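Local structure of serine protease pet (Escherichia coli, 4OM9) at residues L16-G21 against D522-R527; Q517-D522 against D575-K580; N565-D570 against I621-G626. The protein is an autotransporter enterotoxin of enteroaggregative strains, a secreted serine protease that probably cleaves alpha-fodrin in host cells. All coordinates share one frame; numbering follows the deposited sequence.

Interaction 1. Residues L16-G21 against D522-R527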
ATOM      1  N   LEU A  16      -1.654  -9.485 -19.242  1.00 30.56           N
ATOM      2  CA  LEU A  16      -0.378  -9.129 -19.844  1.00 30.58           C
ATOM      3  C   LEU A  16      -0.541  -7.967 -20.821  1.00 29.69           C
ATOM      4  O   LEU A  16       0.273  -7.053 -20.829  1.00 29.58           O
ATOM      5  CB  LEU A  16       0.247 -10.331 -20.558  1.00 31.16           C
ATOM      6  CG  LEU A  16       1.554 -10.125 -21.328  1.00 31.37           C
ATOM      7  CD1 LEU A  16       2.617  -9.434 -20.493  1.00 31.72           C
ATOM      8  CD2 LEU A  16       2.073 -11.461 -21.831  1.00 32.16           C
ATOM      9  N   ALA A  17      -1.585  -8.017 -21.643  1.00 30.26           N
ATOM     10  CA  ALA A  17      -1.765  -7.009 -22.683  1.00 31.33           C
ATOM     11  C   ALA A  17      -2.143  -5.680 -22.052  1.00 29.74           C
ATOM     12  O   ALA A  17      -1.830  -4.633 -22.583  1.00 30.84           O
ATOM     13  CB  ALA A  17      -2.833  -7.434 -23.698  1.00 28.35           C
ATOM     14  N   GLN A  18      -2.796  -5.727 -20.897  1.00 28.11           N
ATOM     15  CA  GLN A  18      -3.368  -4.517 -20.345  1.00 27.73           C
ATOM     16  C   GLN A  18      -2.569  -4.062 -19.135  1.00 28.15           C
ATOM     17  O   GLN A  18      -3.000  -3.173 -18.393  1.00 31.46           O
ATOM     18  CB  GLN A  18      -4.847  -4.761 -20.019  1.00 28.26           C
ATOM     19  CG  GLN A  18      -5.605  -5.255 -21.266  1.00 27.31           C
ATOM     20  CD  GLN A  18      -7.017  -5.684 -20.977  1.00 27.41           C
ATOM     21  OE1 GLN A  18      -7.681  -5.128 -20.092  1.00 27.51           O
ATOM     22  NE2 GLN A  18      -7.498  -6.679 -21.725  1.00 27.48           N
ATOM     23  N   ASN A  19      -1.388  -4.667 -18.968  1.00 28.71           N
ATOM     24  CA  ASN A  19      -0.490  -4.336 -17.861  1.00 31.36           C
ATOM     25  C   ASN A  19      -1.202  -4.379 -16.496  1.00 29.57           C
ATOM     26  O   ASN A  19      -1.069  -3.474 -15.664  1.00 31.23           O
ATOM     27  CB  ASN A  19       0.147  -2.962 -18.082  1.00 29.86           C
ATOM     28  CG  ASN A  19       1.203  -2.975 -19.175  1.00 30.12           C
ATOM     29  OD1 ASN A  19       1.141  -2.185 -20.115  1.00 31.85           O
ATOM     30  ND2 ASN A  19       2.175  -3.860 -19.056  1.00 29.61           N
ATOM     31  N   LYS A  20      -1.946  -5.458 -16.288  1.00 35.59           N
ATOM     32  CA  LYS A  20      -2.680  -5.708 -15.064  1.00 31.84           C
ATOM     33  C   LYS A  20      -2.061  -6.864 -14.276  1.00 33.94           C
ATOM     34  O   LYS A  20      -1.290  -7.651 -14.817  1.00 34.37           O
ATOM     35  CB  LYS A  20      -4.143  -6.009 -15.399  1.00 33.24           C
ATOM     36  CG  LYS A  20      -4.883  -4.862 -16.099  1.00 32.42           C
ATOM     37  CD  LYS A  20      -5.307  -3.821 -15.086  1.00 32.32           C
ATOM     38  CE  LYS A  20      -5.910  -2.603 -15.762  1.00 42.66           C
ATOM     39  NZ  LYS A  20      -6.058  -1.488 -14.785  1.00 40.34           N
ATOM     40  N   GLY A  21      -2.401  -6.957 -12.990  1.00 31.99           N
ATOM     41  CA  GLY A  21      -1.970  -8.063 -12.147  1.00 33.03           C
ATOM     42  C   GLY A  21      -0.475  -8.129 -11.934  1.00 33.48           C
ATOM     43  O   GLY A  21       0.105  -7.182 -11.406  1.00 33.45           O
ATOM     44  N   ASP A 522      -5.637  -4.744  -9.320  1.00 30.73           N
ATOM     45  CA  ASP A 522      -6.600  -4.801 -10.426  1.00 33.57           C
ATOM     46  C   ASP A 522      -6.204  -5.836 -11.481  1.00 32.92           C
ATOM     47  O   ASP A 522      -5.026  -5.993 -11.800  1.00 31.33           O
ATOM     48  CB  ASP A 522      -6.749  -3.430 -11.106  1.00 37.32           C
ATOM     49  CG  ASP A 522      -7.122  -2.329 -10.133  1.00 32.52           C
ATOM     50  OD1 ASP A 522      -8.243  -2.387  -9.594  1.00 35.70           O
ATOM     51  OD2 ASP A 522      -6.314  -1.402  -9.922  1.00 33.91           O
ATOM     52  N   HIS A 523      -7.198  -6.541 -12.004  1.00 32.05           N
ATOM     53  CA  HIS A 523      -6.985  -7.444 -13.109  1.00 32.70           C
ATOM     54  C   HIS A 523      -7.911  -7.057 -14.241  1.00 32.42           C
ATOM     55  O   HIS A 523      -8.880  -6.302 -14.062  1.00 31.98           O
ATOM     56  CB  HIS A 523      -7.219  -8.914 -12.700  1.00 37.42           C
ATOM     57  CG  HIS A 523      -6.292  -9.395 -11.636  1.00 35.41           C
ATOM     58  ND1 HIS A 523      -5.154 -10.131 -11.907  1.00 35.49           N
ATOM     59  CD2 HIS A 523      -6.295  -9.207 -10.289  1.00 35.25           C
ATOM     60  CE1 HIS A 523      -4.520 -10.401 -10.787  1.00 36.24           C
ATOM     61  NE2 HIS A 523      -5.188  -9.844  -9.786  1.00 41.87           N
ATOM     62  N   ALA A 524      -7.585  -7.572 -15.422  1.00 32.74           N
ATOM     63  CA  ALA A 524      -8.424  -7.418 -16.589  1.00 32.72           C
ATOM     64  C   ALA A 524      -9.686  -8.235 -16.386  1.00 33.85           C
ATOM     65  O   ALA A 524      -9.698  -9.220 -15.635  1.00 34.88           O
ATOM     66  CB  ALA A 524      -7.681  -7.879 -17.849  1.00 32.94           C
ATOM     67  N   ILE A 525     -10.751  -7.831 -17.063  1.00 33.78           N
ATOM     68  CA  ILE A 525     -11.944  -8.651 -17.130  1.00 36.66           C
ATOM     69  C   ILE A 525     -12.235  -8.932 -18.595  1.00 38.19           C
ATOM     70  O   ILE A 525     -11.541  -8.432 -19.472  1.00 40.42           O
ATOM     71  CB  ILE A 525     -13.141  -7.969 -16.467  1.00 40.28           C
ATOM     72  CG1 ILE A 525     -13.579  -6.747 -17.285  1.00 39.88           C
ATOM     73  CG2 ILE A 525     -12.804  -7.577 -15.013  1.00 36.00           C
ATOM     74  CD1 ILE A 525     -14.658  -5.935 -16.594  1.00 42.81           C
ATOM     75  N   PHE A 526     -13.256  -9.732 -18.854  1.00 40.92           N
ATOM     76  CA  PHE A 526     -13.598 -10.109 -20.211  1.00 41.10           C
ATOM     77  C   PHE A 526     -14.590  -9.129 -20.823  1.00 42.37           C
ATOM     78  O   PHE A 526     -14.596  -8.933 -22.043  1.00 38.79           O
ATOM     79  CB  PHE A 526     -14.177 -11.516 -20.235  1.00 41.65           C
ATOM     80  CG  PHE A 526     -13.345 -12.527 -19.492  1.00 44.17           C
ATOM     81  CD1 PHE A 526     -12.075 -12.868 -19.945  1.00 40.87           C
ATOM     82  CD2 PHE A 526     -13.844 -13.156 -18.362  1.00 40.95           C
ATOM     83  CE1 PHE A 526     -11.310 -13.793 -19.278  1.00 40.84           C
ATOM     84  CE2 PHE A 526     -13.090 -14.079 -17.695  1.00 44.19           C
ATOM     85  CZ  PHE A 526     -11.817 -14.399 -18.153  1.00 46.01           C
ATOM     86  N   ARG A 527     -15.419  -8.511 -19.971  1.00 36.54           N
ATOM     87  CA  ARG A 527     -16.513  -7.646 -20.427  1.00 38.85           C
ATOM     88  C   ARG A 527     -17.064  -6.812 -19.263  1.00 39.66           C
ATOM     89  O   ARG A 527     -17.375  -7.362 -18.205  1.00 36.51           O
ATOM     90  CB  ARG A 527     -17.625  -8.500 -21.058  1.00 41.52           C
ATOM     91  CG  ARG A 527     -18.768  -7.712 -21.691  1.00 40.25           C
ATOM     92  CD  ARG A 527     -19.869  -8.638 -22.219  1.00 47.04           C
ATOM     93  NE  ARG A 527     -20.563  -9.364 -21.153  1.00 53.06           N
ATOM     94  CZ  ARG A 527     -21.212 -10.518 -21.319  1.00 49.23           C
ATOM     95  NH1 ARG A 527     -21.260 -11.098 -22.512  1.00 47.97           N
ATOM     96  NH2 ARG A 527     -21.813 -11.096 -20.289  1.00 46.96           N
TER
HETATM   97  O   HOH W   1     -10.175  -6.011 -19.338  1.00 30.72           O
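Lys20 and Gly21, in the turn that follows helix 10-17 of the protease region, lie against the first residues of a long loop that leaves the beta-helix after strand 514-520, so the contact joins catalytic region and beta-helical stalk. The backbone N of Gly21 donates to Asp522 O over 3.0 Å, with a bent N-H...O angle of 139°. Beside it Lys20 uses its methylenes rather than its charge: CB rests 3.7 Å from Asp522 O, and CG lies close to Ala524 N. A lysine suits this place because its aliphatic stem can cover the loop backbone. Its amino end stays too far from the Asp522 carboxylate for a salt bridge, and Asp522 OD1 bonds to Ser625 OG. Gln18, the first residue to leave the helix, brings its amide oxygen OE1 to within 3.5 Å of Ala524 CB. Its CG sits anti to the carbonyl carbon (chi1 -56°) and the chain then runs extended, which carries the carboxamide to the loop, while NE2 bonds to the carbonyls of Asp169 and Leu171. A water 2.8 Å from Gln18 OE1 also lies within bonding distance of Ile525 O; other acceptors compete for its protons, so its bonds are unsettled.

Further out, Asp15 of helix 10-17 positions the loop with both carboxylate oxygens: OD1 accepts from Ala524 N and OD2 pairs with His523 ND1. His523 NE2 pairs with Asp575 OD2, at a separation too short to be taken literally. The positive phi of 65° by itself favours glycine at Gly21, and with no side chain there the His523 imidazole comes in beside the backbone, CE1 3.7 Å from Gly21 CA.

Interaction 2. Residues Q517-D522 against D575-K580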
ATOM      1  N   GLN A 517      -6.420   1.096   4.256  1.00 31.96           N
ATOM      2  CA  GLN A 517      -6.262  -0.288   3.827  1.00 35.25           C
ATOM      3  C   GLN A 517      -5.375  -0.375   2.609  1.00 33.40           C
ATOM      4  O   GLN A 517      -5.151   0.634   1.927  1.00 31.38           O
ATOM      5  CB  GLN A 517      -7.621  -0.922   3.502  1.00 37.49           C
ATOM      6  CG  GLN A 517      -8.294  -0.296   2.276  1.00 36.89           C
ATOM      7  CD  GLN A 517      -9.382  -1.178   1.669  1.00 35.24           C
ATOM      8  OE1 GLN A 517     -10.396  -1.479   2.311  1.00 32.27           O
ATOM      9  NE2 GLN A 517      -9.182  -1.575   0.405  1.00 34.33           N
ATOM     10  N   GLY A 518      -4.904  -1.588   2.314  1.00 31.59           N
ATOM     11  CA  GLY A 518      -4.186  -1.837   1.078  1.00 31.29           C
ATOM     12  C   GLY A 518      -5.105  -1.821  -0.139  1.00 30.88           C
ATOM     13  O   GLY A 518      -6.321  -1.634  -0.032  1.00 30.86           O
ATOM     14  N   HIS A 519      -4.528  -2.034  -1.312  1.00 32.71           N
ATOM     15  CA  HIS A 519      -5.321  -2.019  -2.534  1.00 34.04           C
ATOM     16  C   HIS A 519      -5.295  -3.385  -3.209  1.00 31.05           C
ATOM     17  O   HIS A 519      -4.223  -3.970  -3.443  1.00 31.37           O
ATOM     18  CB  HIS A 519      -4.822  -0.919  -3.497  1.00 31.10           C
ATOM     19  CG  HIS A 519      -5.423  -0.995  -4.870  1.00 29.64           C
ATOM     20  ND1 HIS A 519      -6.739  -0.655  -5.133  1.00 28.81           N
ATOM     21  CD2 HIS A 519      -4.889  -1.369  -6.061  1.00 28.92           C
ATOM     22  CE1 HIS A 519      -6.985  -0.832  -6.419  1.00 28.65           C
ATOM     23  NE2 HIS A 519      -5.877  -1.261  -7.005  1.00 28.70           N
ATOM     24  N   ALA A 520      -6.483  -3.912  -3.486  1.00 31.47           N
ATOM     25  CA  ALA A 520      -6.591  -5.197  -4.163  1.00 32.32           C
ATOM     26  C   ALA A 520      -6.113  -4.994  -5.595  1.00 31.74           C
ATOM     27  O   ALA A 520      -6.585  -4.085  -6.298  1.00 30.92           O
ATOM     28  CB  ALA A 520      -8.017  -5.723  -4.133  1.00 33.01           C
ATOM     29  N   THR A 521      -5.149  -5.802  -6.014  1.00 32.22           N
ATOM     30  CA  THR A 521      -4.543  -5.605  -7.332  1.00 31.73           C
ATOM     31  C   THR A 521      -5.601  -5.710  -8.423  1.00 31.68           C
ATOM     32  O   THR A 521      -6.416  -6.602  -8.417  1.00 32.58           O
ATOM     33  CB  THR A 521      -3.399  -6.598  -7.530  1.00 32.49           C
ATOM     34  OG1 THR A 521      -2.334  -6.224  -6.644  1.00 33.07           O
ATOM     35  CG2 THR A 521      -2.887  -6.599  -8.986  1.00 32.20           C
ATOM     36  N   ASP A 522      -5.637  -4.744  -9.320  1.00 30.73           N
ATOM     37  CA  ASP A 522      -6.600  -4.801 -10.426  1.00 33.57           C
ATOM     38  C   ASP A 522      -6.204  -5.836 -11.481  1.00 32.92           C
ATOM     39  O   ASP A 522      -5.026  -5.993 -11.800  1.00 31.33           O
ATOM     40  CB  ASP A 522      -6.749  -3.430 -11.106  1.00 37.32           C
ATOM     41  CG  ASP A 522      -7.122  -2.329 -10.133  1.00 32.52           C
ATOM     42  OD1 ASP A 522      -8.243  -2.387  -9.594  1.00 35.70           O
ATOM     43  OD2 ASP A 522      -6.314  -1.402  -9.922  1.00 33.91           O
ATOM     44  N   ASP A 575      -3.661 -11.324  -3.906  1.00 36.86           N
ATOM     45  CA  ASP A 575      -2.737 -10.312  -4.382  1.00 33.46           C
ATOM     46  C   ASP A 575      -3.193  -8.904  -4.009  1.00 31.79           C
ATOM     47  O   ASP A 575      -4.102  -8.342  -4.621  1.00 31.79           O
ATOM     48  CB  ASP A 575      -2.539 -10.435  -5.900  1.00 33.33           C
ATOM     49  CG  ASP A 575      -3.838 -10.740  -6.646  1.00 36.75           C
ATOM     50  OD1 ASP A 575      -4.588 -11.632  -6.200  1.00 37.18           O
ATOM     51  OD2 ASP A 575      -4.098 -10.099  -7.688  1.00 33.52           O
ATOM     52  N   TRP A 576      -2.519  -8.348  -3.007  1.00 34.45           N
ATOM     53  CA  TRP A 576      -2.820  -7.038  -2.455  1.00 34.27           C
ATOM     54  C   TRP A 576      -1.567  -6.196  -2.367  1.00 34.62           C
ATOM     55  O   TRP A 576      -0.509  -6.674  -1.904  1.00 33.84           O
ATOM     56  CB  TRP A 576      -3.444  -7.146  -1.046  1.00 35.72           C
ATOM     57  CG  TRP A 576      -4.850  -7.646  -1.055  1.00 36.38           C
ATOM     58  CD1 TRP A 576      -5.265  -8.915  -1.326  1.00 37.18           C
ATOM     59  CD2 TRP A 576      -6.027  -6.885  -0.797  1.00 37.32           C
ATOM     60  NE1 TRP A 576      -6.630  -8.989  -1.258  1.00 39.45           N
ATOM     61  CE2 TRP A 576      -7.122  -7.758  -0.933  1.00 37.24           C
ATOM     62  CE3 TRP A 576      -6.263  -5.540  -0.476  1.00 36.07           C
ATOM     63  CZ2 TRP A 576      -8.433  -7.337  -0.749  1.00 37.87           C
ATOM     64  CZ3 TRP A 576      -7.565  -5.126  -0.304  1.00 36.74           C
ATOM     65  CH2 TRP A 576      -8.634  -6.019  -0.440  1.00 36.71           C
ATOM     66  N   GLU A 577      -1.714  -4.930  -2.748  1.00 36.30           N
ATOM     67  CA  GLU A 577      -0.662  -3.950  -2.581  1.00 41.80           C
ATOM     68  C   GLU A 577      -0.697  -3.328  -1.186  1.00 37.48           C
ATOM     69  O   GLU A 577      -1.717  -2.803  -0.746  1.00 36.53           O
ATOM     70  CB  GLU A 577      -0.777  -2.870  -3.659  1.00 39.04           C
ATOM     71  CG  GLU A 577      -0.187  -3.308  -5.001  1.00 42.46           C
ATOM     72  CD  GLU A 577      -1.093  -3.006  -6.167  1.00 40.98           C
ATOM     73  OE1 GLU A 577      -1.864  -2.026  -6.077  1.00 42.56           O
ATOM     74  OE2 GLU A 577      -1.046  -3.749  -7.169  1.00 40.20           O
ATOM     75  N   THR A 578       0.435  -3.382  -0.504  1.00 35.69           N
ATOM     76  CA  THR A 578       0.580  -2.773   0.806  1.00 35.37           C
ATOM     77  C   THR A 578       0.813  -1.280   0.652  1.00 34.72           C
ATOM     78  O   THR A 578       1.586  -0.854  -0.214  1.00 35.57           O
ATOM     79  CB  THR A 578       1.731  -3.418   1.577  1.00 36.54           C
ATOM     80  OG1 THR A 578       1.443  -4.808   1.712  1.00 38.34           O
ATOM     81  CG2 THR A 578       1.890  -2.792   2.969  1.00 36.25           C
ATOM     82  N   ARG A 579       0.137  -0.490   1.477  1.00 33.93           N
ATOM     83  CA  ARG A 579       0.162   0.953   1.333  1.00 33.40           C
ATOM     84  C   ARG A 579       0.744   1.575   2.586  1.00 33.61           C
ATOM     85  O   ARG A 579       0.550   1.034   3.678  1.00 33.69           O
ATOM     86  CB  ARG A 579      -1.248   1.497   1.064  1.00 32.41           C
ATOM     87  CG  ARG A 579      -1.871   0.960  -0.210  1.00 32.23           C
ATOM     88  CD  ARG A 579      -1.024   1.361  -1.421  1.00 32.52           C
ATOM     89  NE  ARG A 579      -1.799   1.321  -2.657  1.00 32.11           N
ATOM     90  CZ  ARG A 579      -1.265   1.088  -3.855  1.00 32.49           C
ATOM     91  NH1 ARG A 579       0.041   0.888  -3.960  1.00 33.35           N
ATOM     92  NH2 ARG A 579      -2.029   1.056  -4.942  1.00 32.11           N
ATOM     93  N   LYS A 580       1.463   2.686   2.428  1.00 33.81           N
ATOM     94  CA  LYS A 580       2.075   3.356   3.562  1.00 37.57           C
ATOM     95  C   LYS A 580       1.239   4.561   4.007  1.00 33.51           C
ATOM     96  O   LYS A 580       0.826   5.389   3.206  1.00 33.15           O
ATOM     97  CB  LYS A 580       3.500   3.800   3.238  1.00 39.11           C
ATOM     98  CG  LYS A 580       4.445   2.681   2.850  1.00 47.86           C
ATOM     99  CD  LYS A 580       5.013   1.960   4.058  1.00 51.28           C
ATOM    100  CE  LYS A 580       6.124   0.988   3.656  1.00 54.52           C
ATOM    101  NZ  LYS A 580       7.239   1.686   2.942  1.00 54.78           N
TER
HETATM  102  O   HOH W   2      -3.618  -2.779  -9.213  1.00 30.72           O
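The indole of Trp576 carries the methyl of Ala520 over one face, a CH-pi contact with CB 3.6 Å from the six-membered ring centroid, 7° off its normal. At its edge lie Gly518 O and Gln517 NE2; NE2 donates to Gly518 O and Asp499 OD1, while OE1 accepts from Tyr620 N. Small alanine lets the ring lie flat on the strand. On the opposite sheet face the imidazole of His519 takes Asp522 OD2 in its plane, NE2 donating over 3.0 Å, and Glu577 OE1 at its edge, 3.1 Å from CD2. The Arg579 guanidinium runs alongside, its plane 8° from that of the imidazole. Arg579 NH2 faces Glu577 OE1 at 3.3 Å, by charge alone, whereas Glu577 OE2 accepts from Thr521 OG1 (2.8 Å) above the carboxylate plane.

Beneath, His519 and Glu577 form an antiparallel hydrogen-bonded pair, and Thr521 N extends the pairing to Asp575 O (3.1 Å). Asp499 takes His519 ND1 with OD2 and Arg579 NE with its backbone carbonyl. This antiparallel pairing is set among the parallel strands of the beta-helix: strand 514-520 runs parallel to 496-498 and 592-595, strand 576-583 to 599-608, and Ala619 and Ile621 of strand 618-622 pack against the indole.

Interaction 3. Residues N565-D570 against I621-G626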
ATOM      1  N   ASN A 565     -14.119 -14.921 -12.708  1.00 38.74           N
ATOM      2  CA  ASN A 565     -15.435 -14.416 -12.347  1.00 38.07           C
ATOM      3  C   ASN A 565     -15.761 -13.067 -12.977  1.00 37.58           C
ATOM      4  O   ASN A 565     -16.710 -12.408 -12.565  1.00 38.80           O
ATOM      5  CB  ASN A 565     -15.566 -14.323 -10.817  1.00 44.14           C
ATOM      6  CG  ASN A 565     -14.620 -13.287 -10.188  1.00 43.32           C
ATOM      7  OD1 ASN A 565     -13.887 -12.569 -10.883  1.00 41.52           O
ATOM      8  ND2 ASN A 565     -14.639 -13.213  -8.857  1.00 41.56           N
ATOM      9  N   ASN A 566     -14.964 -12.652 -13.959  1.00 38.76           N
ATOM     10  CA  ASN A 566     -15.198 -11.374 -14.651  1.00 38.67           C
ATOM     11  C   ASN A 566     -15.300 -10.140 -13.712  1.00 36.86           C
ATOM     12  O   ASN A 566     -15.975  -9.175 -14.040  1.00 34.44           O
ATOM     13  CB  ASN A 566     -16.473 -11.476 -15.508  1.00 36.92           C
ATOM     14  CG  ASN A 566     -16.520 -10.447 -16.643  1.00 38.18           C
ATOM     15  OD1 ASN A 566     -15.493 -10.055 -17.191  1.00 41.02           O
ATOM     16  ND2 ASN A 566     -17.724 -10.020 -16.998  1.00 35.61           N
ATOM     17  N   GLN A 567     -14.639 -10.175 -12.553  1.00 39.25           N
ATOM     18  CA  GLN A 567     -14.560  -8.993 -11.676  1.00 39.97           C
ATOM     19  C   GLN A 567     -13.139  -8.466 -11.636  1.00 39.68           C
ATOM     20  O   GLN A 567     -12.187  -9.246 -11.709  1.00 36.21           O
ATOM     21  CB  GLN A 567     -15.007  -9.304 -10.250  1.00 40.75           C
ATOM     22  CG  GLN A 567     -16.215 -10.192 -10.138  1.00 46.00           C
ATOM     23  CD  GLN A 567     -17.450  -9.538 -10.685  1.00 46.75           C
ATOM     24  OE1 GLN A 567     -18.040  -8.672 -10.039  1.00 54.72           O
ATOM     25  NE2 GLN A 567     -17.857  -9.945 -11.885  1.00 49.86           N
ATOM     26  N   VAL A 568     -13.001  -7.148 -11.500  1.00 29.37           N
ATOM     27  CA  VAL A 568     -11.708  -6.488 -11.607  1.00 28.37           C
ATOM     28  C   VAL A 568     -10.761  -6.932 -10.510  1.00 29.35           C
ATOM     29  O   VAL A 568      -9.566  -7.137 -10.746  1.00 29.51           O
ATOM     30  CB  VAL A 568     -11.856  -4.956 -11.568  1.00 29.44           C
ATOM     31  CG1 VAL A 568     -10.510  -4.304 -11.257  1.00 31.60           C
ATOM     32  CG2 VAL A 568     -12.403  -4.440 -12.898  1.00 27.11           C
ATOM     33  N   SER A 569     -11.304  -7.090  -9.307  1.00 33.22           N
ATOM     34  CA  SER A 569     -10.570  -7.713  -8.210  1.00 33.27           C
ATOM     35  C   SER A 569     -11.567  -8.449  -7.354  1.00 35.96           C
ATOM     36  O   SER A 569     -12.768  -8.358  -7.595  1.00 34.43           O
ATOM     37  CB  SER A 569      -9.796  -6.676  -7.386  1.00 33.96           C
ATOM     38  OG  SER A 569     -10.668  -5.687  -6.848  1.00 32.06           O
ATOM     39  N   ASP A 570     -11.079  -9.166  -6.347  1.00 37.98           N
ATOM     40  CA  ASP A 570     -11.947  -9.949  -5.469  1.00 37.17           C
ATOM     41  C   ASP A 570     -11.461  -9.824  -4.035  1.00 36.11           C
ATOM     42  O   ASP A 570     -10.259  -9.805  -3.793  1.00 37.44           O
ATOM     43  CB  ASP A 570     -11.956 -11.416  -5.918  1.00 41.79           C
ATOM     44  CG  ASP A 570     -13.115 -12.206  -5.336  1.00 45.01           C
ATOM     45  OD1 ASP A 570     -13.071 -12.544  -4.128  1.00 41.10           O
ATOM     46  OD2 ASP A 570     -14.058 -12.509  -6.101  1.00 48.34           O
ATOM     47  N   ILE A 621     -13.427  -2.940  -1.856  1.00 33.15           N
ATOM     48  CA  ILE A 621     -12.919  -2.922  -3.222  1.00 32.04           C
ATOM     49  C   ILE A 621     -13.870  -2.141  -4.108  1.00 32.33           C
ATOM     50  O   ILE A 621     -15.054  -1.958  -3.769  1.00 35.83           O
ATOM     51  CB  ILE A 621     -12.718  -4.339  -3.800  1.00 32.93           C
ATOM     52  CG1 ILE A 621     -14.050  -5.069  -3.935  1.00 36.52           C
ATOM     53  CG2 ILE A 621     -11.759  -5.130  -2.940  1.00 33.40           C
ATOM     54  CD1 ILE A 621     -13.942  -6.442  -4.633  1.00 34.76           C
ATOM     55  N   ASP A 622     -13.330  -1.702  -5.247  1.00 32.78           N
ATOM     56  CA  ASP A 622     -14.014  -0.854  -6.207  1.00 32.92           C
ATOM     57  C   ASP A 622     -14.161  -1.663  -7.485  1.00 31.94           C
ATOM     58  O   ASP A 622     -13.171  -2.016  -8.114  1.00 33.39           O
ATOM     59  CB  ASP A 622     -13.201   0.443  -6.412  1.00 33.09           C
ATOM     60  CG  ASP A 622     -13.746   1.364  -7.532  1.00 30.06           C
ATOM     61  OD1 ASP A 622     -14.869   1.152  -8.041  1.00 30.37           O
ATOM     62  OD2 ASP A 622     -13.027   2.330  -7.875  1.00 29.62           O
ATOM     63  N   LEU A 623     -15.392  -1.979  -7.861  1.00 31.98           N
ATOM     64  CA  LEU A 623     -15.634  -2.715  -9.085  1.00 32.50           C
ATOM     65  C   LEU A 623     -15.202  -1.970 -10.372  1.00 34.01           C
ATOM     66  O   LEU A 623     -15.153  -2.572 -11.450  1.00 32.37           O
ATOM     67  CB  LEU A 623     -17.104  -3.090  -9.178  1.00 33.22           C
ATOM     68  CG  LEU A 623     -17.537  -4.105  -8.112  1.00 39.42           C
ATOM     69  CD1 LEU A 623     -19.011  -4.465  -8.262  1.00 45.23           C
ATOM     70  CD2 LEU A 623     -16.656  -5.362  -8.168  1.00 36.32           C
ATOM     71  N   TYR A 624     -14.881  -0.682 -10.264  1.00 31.58           N
ATOM     72  CA  TYR A 624     -14.398   0.056 -11.420  1.00 30.72           C
ATOM     73  C   TYR A 624     -13.054   0.679 -11.145  1.00 30.22           C
ATOM     74  O   TYR A 624     -12.629   1.617 -11.842  1.00 29.81           O
ATOM     75  CB  TYR A 624     -15.376   1.139 -11.838  1.00 30.48           C
ATOM     76  CG  TYR A 624     -16.719   0.627 -12.269  1.00 32.88           C
ATOM     77  CD1 TYR A 624     -16.866  -0.061 -13.470  1.00 38.40           C
ATOM     78  CD2 TYR A 624     -17.852   0.847 -11.490  1.00 34.06           C
ATOM     79  CE1 TYR A 624     -18.103  -0.527 -13.884  1.00 40.27           C
ATOM     80  CE2 TYR A 624     -19.093   0.374 -11.888  1.00 44.52           C
ATOM     81  CZ  TYR A 624     -19.212  -0.309 -13.090  1.00 46.78           C
ATOM     82  OH  TYR A 624     -20.442  -0.772 -13.501  1.00 51.88           O
ATOM     83  N   SER A 625     -12.387   0.157 -10.130  1.00 30.36           N
ATOM     84  CA  SER A 625     -10.997   0.488  -9.875  1.00 30.15           C
ATOM     85  C   SER A 625     -10.156   0.389 -11.166  1.00 30.83           C
ATOM     86  O   SER A 625     -10.236  -0.602 -11.903  1.00 30.79           O
ATOM     87  CB  SER A 625     -10.447  -0.453  -8.795  1.00 30.57           C
ATOM     88  OG  SER A 625      -9.060  -0.278  -8.631  1.00 30.58           O
ATOM     89  N   GLY A 626      -9.365   1.416 -11.450  1.00 29.89           N
ATOM     90  CA  GLY A 626      -8.529   1.403 -12.626  1.00 30.07           C
ATOM     91  C   GLY A 626      -9.284   1.782 -13.881  1.00 29.88           C
ATOM     92  O   GLY A 626      -8.671   2.075 -14.897  1.00 29.91           O
TER
HETATM   93  O   HOH W   3     -15.464  -5.674 -11.752  1.00 30.72           O
HETATM   94  O   HOH W   4     -12.931  -4.904  -7.970  1.00 39.36           O
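A type I beta turn from Asp622 to Ser625, at the end of strand 618-622, is packed by the isopropyl group of Val568, whose methyls rest against two of its carbonyl oxygens. CG2 lies 3.6 Å from Leu623 O and CG1 3.8 Å from Ser625 O. With CG1 anti to the backbone N (chi1 163°), the two methyls spread over the turn, a place that a compact branched residue fills well. Two waters link the backbones between the segments. One accepts from Val568 N (2.9 Å) and donates to Leu623 O (3.1 Å). The second gives its protons to Ser569 OG at 2.6 Å and to Asp622 O at 2.9 Å. Serine suits the place because its short hydroxyl can accept from this water, while OG also touches the side chain of Ile621, whose CD1 reaches Ser569 O at 3.7 Å.

Strand 618-622 pairs antiparallel with strand 640-644, forming a two-stranded sheet beside the beta-helix, and residues 565-570 belong to the loop that follows helix 552-558 and returns to strand 576-583. Each partner is stiffened by an Asx turn. Asp622 OD1 accepts from Tyr624 N from above the carboxylate plane, and its OD2 bonds to His474 and Asn628, so the aspartate ties the turn to its surroundings. On the other side Asn565 OD1 takes the backbone N-H of Gln567. The Gln567 chain bends back at chi2 (-65°), which lets NE2 donate to Asn565 O over 2.8 Å and leaves OE1 alongside the CD2 methyl of Leu623.

Interaction 2 is buried near the middle of the chain and relies on paired strands, a CH-pi contact and a cluster of charged and polar side chains. Interactions 1 and 3 are partly buried: interaction 1 sets loop against loop by one backbone bond and packing, and interaction 3 sets a loop against a strand end and its turn by waters and methyls. Residues 522-527 and 565-570 lie near the two ends of the excursion that leaves the beta-helix at strand 514-520 and returns at 576-583. Asp522 belongs to both interactions 1 and 2, and the backbone N of His523 bonds to Val568 O, so protease region, loop and stalk are held together.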